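Local coordinates for protein sulfotransferase (Mycobacterium tuberculosis, PDB 2ZQ5) that probably transfers a sulfuryl group from a donor to an acceptor molecule through a sulfotransferase fold, at residues Q176-S181 with P207-H212; Y313-H318 with A329-H334. All blocks are in the same frame, centred on the assembly; numbering follows the deposited sequence.

Overall arrangement
Following the chain from its N terminus, interaction 1 comes first: helix 175-178 runs into a 3-10 turn, and helix 206-219 returns to pack on it, closing a loop of 25 residues that includes helix 194-201. Interaction 2 lies further on, where strand 312-316 leads through helix 317-322 into helix 324-334, closing a shorter loop of 10 residues. The two loops follow each other in series, neither nested nor crossed. Interaction 1 joins helical segments in the buried interior, whereas interaction 2 binds a helix to an outermost strand of the parallel sheet. Their centres are about 27 Å apart and their nearest atoms about 15 Å, so they do not touch.

Interaction 1 of 2, residues Q176-S181 with P207-H212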
loop_
_atom_site.group_PDB
_atom_site.type_symbol
_atom_site.label_atom_id
_atom_site.label_comp_id
_atom_site.label_asym_id
_atom_site.label_seq_id
_atom_site.Cartn_x
_atom_site.Cartn_y
_atom_site.Cartn_z
ATOM N N GLN A 176 2.914 0.915 3.074
ATOM C CA GLN A 176 3.509 0.989 4.404
ATOM C C GLN A 176 5.021 1.155 4.303
ATOM O O GLN A 176 5.660 1.645 5.232
ATOM C CB GLN A 176 3.158 -0.256 5.220
ATOM C CG GLN A 176 1.749 -0.218 5.787
ATOM C CD GLN A 176 1.673 0.483 7.133
ATOM O OE1 GLN A 176 2.307 1.517 7.353
ATOM N NE2 GLN A 176 0.885 -0.077 8.042
ATOM N N LEU A 177 5.588 0.737 3.175
ATOM C CA LEU A 177 7.020 0.893 2.948
ATOM C C LEU A 177 7.283 2.146 2.121
ATOM O O LEU A 177 8.167 2.932 2.450
ATOM C CB LEU A 177 7.606 -0.320 2.218
ATOM C CG LEU A 177 7.628 -1.654 2.965
ATOM C CD1 LEU A 177 8.171 -2.726 2.044
ATOM C CD2 LEU A 177 8.492 -1.543 4.223
ATOM N N LEU A 178 6.504 2.334 1.057
ATOM C CA LEU A 178 6.675 3.484 0.172
ATOM C C LEU A 178 6.457 4.827 0.869
ATOM O O LEU A 178 6.986 5.854 0.430
ATOM C CB LEU A 178 5.743 3.350 -1.039
ATOM C CG LEU A 178 6.032 2.148 -1.946
ATOM C CD1 LEU A 178 4.856 1.914 -2.871
ATOM C CD2 LEU A 178 7.311 2.378 -2.741
ATOM N N ARG A 179 5.686 4.827 1.954
ATOM C CA ARG A 179 5.445 6.064 2.690
ATOM C C ARG A 179 6.766 6.627 3.209
ATOM O O ARG A 179 6.876 7.822 3.465
ATOM C CB ARG A 179 4.490 5.824 3.867
ATOM C CG ARG A 179 5.044 4.875 4.915
ATOM C CD ARG A 179 4.135 4.701 6.126
ATOM N NE ARG A 179 4.667 3.649 6.988
ATOM C CZ ARG A 179 4.504 3.579 8.305
ATOM N NH1 ARG A 179 3.814 4.510 8.953
ATOM N NH2 ARG A 179 5.038 2.566 8.976
ATOM N N GLN A 180 7.769 5.766 3.364
ATOM C CA GLN A 180 9.072 6.219 3.848
ATOM C C GLN A 180 9.669 7.261 2.901
ATOM O O GLN A 180 10.441 8.127 3.325
ATOM C CB GLN A 180 10.041 5.036 3.985
ATOM C CG GLN A 180 9.708 4.079 5.116
ATOM C CD GLN A 180 10.804 3.054 5.354
ATOM O OE1 GLN A 180 11.938 3.223 4.901
ATOM N NE2 GLN A 180 10.475 1.992 6.079
ATOM N N SER A 181 9.297 7.169 1.624
ATOM C CA SER A 181 9.766 8.085 0.581
ATOM C C SER A 181 8.724 9.160 0.278
ATOM O O SER A 181 8.934 10.012 -0.592
ATOM C CB SER A 181 10.037 7.315 -0.714
ATOM O OG SER A 181 10.952 6.254 -0.516
ATOM N N PRO A 207 13.441 5.510 -7.673
ATOM C CA PRO A 207 14.165 5.602 -6.401
ATOM C C PRO A 207 13.351 5.053 -5.229
ATOM O O PRO A 207 13.899 4.425 -4.325
ATOM C CB PRO A 207 14.448 7.097 -6.268
ATOM C CG PRO A 207 14.552 7.542 -7.701
ATOM C CD PRO A 207 13.402 6.815 -8.353
ATOM N N SER A 208 12.042 5.287 -5.254
ATOM C CA SER A 208 11.168 4.797 -4.190
ATOM C C SER A 208 11.079 3.277 -4.217
ATOM O O SER A 208 11.038 2.636 -3.169
ATOM C CB SER A 208 9.766 5.396 -4.321
ATOM O OG SER A 208 9.774 6.777 -4.016
ATOM N N TYR A 209 11.043 2.691 -5.410
ATOM C CA TYR A 209 10.979 1.237 -5.489
ATOM C C TYR A 209 12.314 0.606 -5.120
ATOM O O TYR A 209 12.356 -0.506 -4.600
ATOM C CB TYR A 209 10.506 0.784 -6.874
ATOM C CG TYR A 209 8.997 0.701 -6.952
ATOM C CD1 TYR A 209 8.210 1.851 -6.870
ATOM C CD2 TYR A 209 8.354 -0.533 -7.036
ATOM C CE1 TYR A 209 6.820 1.776 -6.864
ATOM C CE2 TYR A 209 6.958 -0.623 -7.033
ATOM C CZ TYR A 209 6.201 0.537 -6.944
ATOM O OH TYR A 209 4.826 0.468 -6.925
ATOM N N CYS A 210 13.406 1.314 -5.376
ATOM C CA CYS A 210 14.711 0.803 -5.000
ATOM C C CYS A 210 14.769 0.711 -3.473
ATOM O O CYS A 210 15.333 -0.236 -2.916
ATOM C CB CYS A 210 15.803 1.728 -5.530
ATOM S SG CYS A 210 16.154 1.479 -7.285
ATOM N N ARG A 211 14.175 1.687 -2.792
ATOM C CA ARG A 211 14.160 1.665 -1.334
ATOM C C ARG A 211 13.245 0.529 -0.861
ATOM O O ARG A 211 13.536 -0.160 0.121
ATOM C CB ARG A 211 13.676 3.007 -0.781
ATOM C CG ARG A 211 13.865 3.121 0.719
ATOM C CD ARG A 211 13.186 4.344 1.304
ATOM N NE ARG A 211 13.353 4.364 2.755
ATOM C CZ ARG A 211 14.432 4.828 3.377
ATOM N NH1 ARG A 211 15.445 5.330 2.683
ATOM N NH2 ARG A 211 14.514 4.755 4.700
ATOM N N HIS A 212 12.136 0.342 -1.569
ATOM C CA HIS A 212 11.181 -0.720 -1.271
ATOM C C HIS A 212 11.943 -2.052 -1.280
ATOM O O HIS A 212 11.811 -2.866 -0.365
ATOM C CB HIS A 212 10.074 -0.676 -2.340
ATOM C CG HIS A 212 9.059 -1.776 -2.253
ATOM N ND1 HIS A 212 9.250 -3.013 -2.834
ATOM C CD2 HIS A 212 7.805 -1.791 -1.742
ATOM C CE1 HIS A 212 8.155 -3.738 -2.689
ATOM N NE2 HIS A 212 7.262 -3.018 -2.031
HETATM O O HOH W 1 10.157 3.613 -0.670
#
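Gln180 and Arg211 form the polar grip of a helical packing in the sulfotransferase fold, joining the 3-10 turn after helix 175-178 to helix 206-219. Arg211 approaches side-on, NE and NH2 both donating hydrogen bonds to Gln180 OE1, at 2.8 Å from NE and 3.0 Å from NH2; the NE bond is the straighter (152°). The oxygen sits in the guanidinium plane, whereas the amide plane is turned 68° from it. Gln180, extended beyond CG, and Arg211, extended from CG to NE, cross at about a right angle and bridge the 3-10 turn and the helix, a span that suits two long polar residues.

Beside this grip the small serines allow close approach, with Ser181 CB 3.4 Å from Ser208 OG. A water donates to both Ser181 OG and the carbonyl oxygen of Ser208, at 2.8 Å from each. That carbonyl also accepts from His212 N within its helix, so one buried oxygen serves two donors. Leu178 lays CD2 against the same helix, 3.8 Å from Ser208 O and 4.1 Å from His212 CB, and meets the Tyr209 ring obliquely near CE1.

A second shell sets these groups in place. Gln180 NE2 is held by Ser75 of helix 55-81, Ser181 OG is bonded to Asp34, and Tyr209 OH to Ser234. His212 is fixed through ND1 by Tyr246 OH. With CG anti to the backbone N (chi1 175°), its ring swings to meet Leu177, whose CD1 lies 3.9 Å from His212 CD2. Buried next to that methyl, His212 NE2 has no hydrogen-bonding partner in the model.

Interaction 2 of 2, residues Y313-H318 with A329-H334; sequences YDVDYH and ADIYRH
Tyr313 reaches across to Asp330 from the edge strand of the parallel sheet, its OH donating a very short hydrogen bond of 2.5 Å to Asp330 OD2. In this alpha/beta sulfotransferase fold, strand 312-316 is followed by helix 317-322 and then by helix 324-334, which packs back on it nearly antiparallel.

The tyrosine ring is gripped on several sides. Its CG stands anti to the backbone N (chi1 -170°), which carries the ring out from the strand toward the helix. Over one face, offset toward the rim, the Ile331 CG1 methylene offers its C-H groups to the pi system, 3.9 Å from the Tyr313 ring centroid. The CD1 edge of Tyr313 points to the face of His334, CD1 coming within 3.5 Å of His334 CG in an offset edge-to-face pair with planes at 64°. A weak bond from His334 NE2 to the carbonyl of Phe312 links the imidazole to the strand as well. One bond beyond CG1, Ile331 CD1 lies 3.9 Å from Val315 CG2, while Leu107 of helix 104-111 also packs on this isoleucine.

Asp330, its CG likewise anti to the backbone N, sets OD2 at the edge of the tyrosine ring, with ring and carboxylate planes 69° apart. Arg333 NE and NH2 both meet OD1 from one face of the carboxylate, the salt bridge being 2.8 Å from Arg333 NE to Asp330 OD1; NH2 reaches OD2 only weakly. An ionised aspartate, partly balanced by Arg333, would be a strong acceptor for the phenol, though the exact shortness of that bond should carry no weight.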
loop_
_atom_site.group_PDB
_atom_site.type_symbol
_atom_site.label_atom_id
_atom_site.label_comp_id
_atom_site.label_asym_id
_atom_site.label_seq_id
_atom_site.Cartn_x
_atom_site.Cartn_y
_atom_site.Cartn_z
ATOM N N TYR A 313 -0.567 -11.529 -15.464
ATOM C CA TYR A 313 -1.759 -12.364 -15.389
ATOM C C TYR A 313 -2.930 -11.494 -14.951
ATOM O O TYR A 313 -2.797 -10.688 -14.029
ATOM C CB TYR A 313 -1.566 -13.497 -14.375
ATOM C CG TYR A 313 -2.663 -14.543 -14.405
ATOM C CD1 TYR A 313 -2.526 -15.703 -15.164
ATOM C CD2 TYR A 313 -3.846 -14.360 -13.692
ATOM C CE1 TYR A 313 -3.542 -16.655 -15.212
ATOM C CE2 TYR A 313 -4.871 -15.304 -13.735
ATOM C CZ TYR A 313 -4.710 -16.447 -14.495
ATOM O OH TYR A 313 -5.722 -17.381 -14.533
ATOM N N ASP A 314 -4.067 -11.652 -15.621
ATOM C CA ASP A 314 -5.270 -10.896 -15.294
ATOM C C ASP A 314 -6.284 -11.806 -14.626
ATOM O O ASP A 314 -6.614 -12.872 -15.153
ATOM C CB ASP A 314 -5.888 -10.298 -16.557
ATOM C CG ASP A 314 -4.994 -9.271 -17.209
ATOM O OD1 ASP A 314 -4.786 -8.194 -16.608
ATOM O OD2 ASP A 314 -4.493 -9.542 -18.319
ATOM N N VAL A 315 -6.778 -11.384 -13.467
ATOM C CA VAL A 315 -7.761 -12.156 -12.723
ATOM C C VAL A 315 -9.082 -11.404 -12.657
ATOM O O VAL A 315 -9.113 -10.225 -12.311
ATOM C CB VAL A 315 -7.296 -12.415 -11.271
ATOM C CG1 VAL A 315 -8.405 -13.100 -10.484
ATOM C CG2 VAL A 315 -6.042 -13.265 -11.268
ATOM N N ASP A 316 -10.173 -12.084 -12.994
ATOM C CA ASP A 316 -11.489 -11.462 -12.934
ATOM C C ASP A 316 -12.097 -11.759 -11.573
ATOM O O ASP A 316 -12.053 -12.896 -11.100
ATOM C CB ASP A 316 -12.399 -12.001 -14.039
ATOM C CG ASP A 316 -12.023 -11.477 -15.408
ATOM O OD1 ASP A 316 -11.992 -10.238 -15.585
ATOM O OD2 ASP A 316 -11.763 -12.300 -16.310
ATOM N N TYR A 317 -12.654 -10.732 -10.940
ATOM C CA TYR A 317 -13.264 -10.884 -9.626
ATOM C C TYR A 317 -14.266 -12.034 -9.604
ATOM O O TYR A 317 -14.297 -12.812 -8.652
ATOM C CB TYR A 317 -13.970 -9.589 -9.215
ATOM C CG TYR A 317 -14.476 -9.595 -7.788
ATOM C CD1 TYR A 317 -13.589 -9.563 -6.714
ATOM C CD2 TYR A 317 -15.842 -9.639 -7.513
ATOM C CE1 TYR A 317 -14.047 -9.572 -5.397
ATOM C CE2 TYR A 317 -16.312 -9.649 -6.200
ATOM C CZ TYR A 317 -15.410 -9.614 -5.149
ATOM O OH TYR A 317 -15.871 -9.615 -3.851
ATOM N N HIS A 318 -15.079 -12.140 -10.652
ATOM C CA HIS A 318 -16.085 -13.193 -10.722
ATOM C C HIS A 318 -15.496 -14.594 -10.877
ATOM O O HIS A 318 -16.062 -15.563 -10.370
ATOM C CB HIS A 318 -17.087 -12.909 -11.850
ATOM C CG HIS A 318 -16.467 -12.791 -13.208
ATOM N ND1 HIS A 318 -15.803 -13.832 -13.819
ATOM C CD2 HIS A 318 -16.436 -11.759 -14.085
ATOM C CE1 HIS A 318 -15.392 -13.449 -15.014
ATOM N NE2 HIS A 318 -15.762 -12.195 -15.200
ATOM N N ALA A 329 -4.327 -21.795 -8.751
ATOM C CA ALA A 329 -3.670 -22.886 -9.455
ATOM C C ALA A 329 -3.315 -22.458 -10.873
ATOM O O ALA A 329 -2.262 -22.825 -11.391
ATOM C CB ALA A 329 -4.574 -24.114 -9.489
ATOM N N ASP A 330 -4.191 -21.675 -11.498
ATOM C CA ASP A 330 -3.940 -21.219 -12.858
ATOM C C ASP A 330 -2.850 -20.151 -12.883
ATOM O O ASP A 330 -2.102 -20.044 -13.851
ATOM C CB ASP A 330 -5.223 -20.678 -13.492
ATOM C CG ASP A 330 -5.152 -20.654 -15.007
ATOM O OD1 ASP A 330 -4.953 -21.731 -15.606
ATOM O OD2 ASP A 330 -5.290 -19.565 -15.603
ATOM N N ILE A 331 -2.766 -19.359 -11.819
ATOM C CA ILE A 331 -1.738 -18.328 -11.727
ATOM C C ILE A 331 -0.376 -19.016 -11.648
ATOM O O ILE A 331 0.567 -18.629 -12.340
ATOM C CB ILE A 331 -1.951 -17.439 -10.481
ATOM C CG1 ILE A 331 -3.185 -16.557 -10.690
ATOM C CG2 ILE A 331 -0.715 -16.579 -10.224
ATOM C CD1 ILE A 331 -3.591 -15.764 -9.469
ATOM N N TYR A 332 -0.279 -20.041 -10.806
ATOM C CA TYR A 332 0.968 -20.787 -10.673
ATOM C C TYR A 332 1.330 -21.436 -12.008
ATOM O O TYR A 332 2.483 -21.400 -12.434
ATOM C CB TYR A 332 0.840 -21.872 -9.602
ATOM C CG TYR A 332 1.129 -21.406 -8.189
ATOM C CD1 TYR A 332 0.342 -20.431 -7.575
ATOM C CD2 TYR A 332 2.178 -21.962 -7.456
ATOM C CE1 TYR A 332 0.591 -20.027 -6.263
ATOM C CE2 TYR A 332 2.435 -21.565 -6.148
ATOM C CZ TYR A 332 1.637 -20.599 -5.556
ATOM O OH TYR A 332 1.872 -20.220 -4.254
ATOM N N ARG A 333 0.335 -22.025 -12.665
ATOM C CA ARG A 333 0.550 -22.675 -13.952
ATOM C C ARG A 333 1.098 -21.677 -14.965
ATOM O O ARG A 333 2.094 -21.939 -15.636
ATOM C CB ARG A 333 -0.764 -23.257 -14.481
ATOM C CG ARG A 333 -0.637 -23.925 -15.847
ATOM C CD ARG A 333 -2.000 -24.122 -16.500
ATOM N NE ARG A 333 -2.678 -22.846 -16.726
ATOM C CZ ARG A 333 -2.227 -21.889 -17.533
ATOM N NH1 ARG A 333 -1.093 -22.056 -18.200
ATOM N NH2 ARG A 333 -2.905 -20.756 -17.664
ATOM N N HIS A 334 0.435 -20.528 -15.066
ATOM C CA HIS A 334 0.837 -19.483 -15.997
ATOM C C HIS A 334 2.294 -19.062 -15.809
ATOM O O HIS A 334 3.034 -18.909 -16.781
ATOM C CB HIS A 334 -0.067 -18.261 -15.831
ATOM C CG HIS A 334 0.235 -17.150 -16.789
ATOM N ND1 HIS A 334 -0.010 -17.247 -18.142
ATOM C CD2 HIS A 334 0.770 -15.923 -16.591
ATOM C CE1 HIS A 334 0.359 -16.127 -18.735
ATOM N NE2 HIS A 334 0.836 -15.306 -17.816
#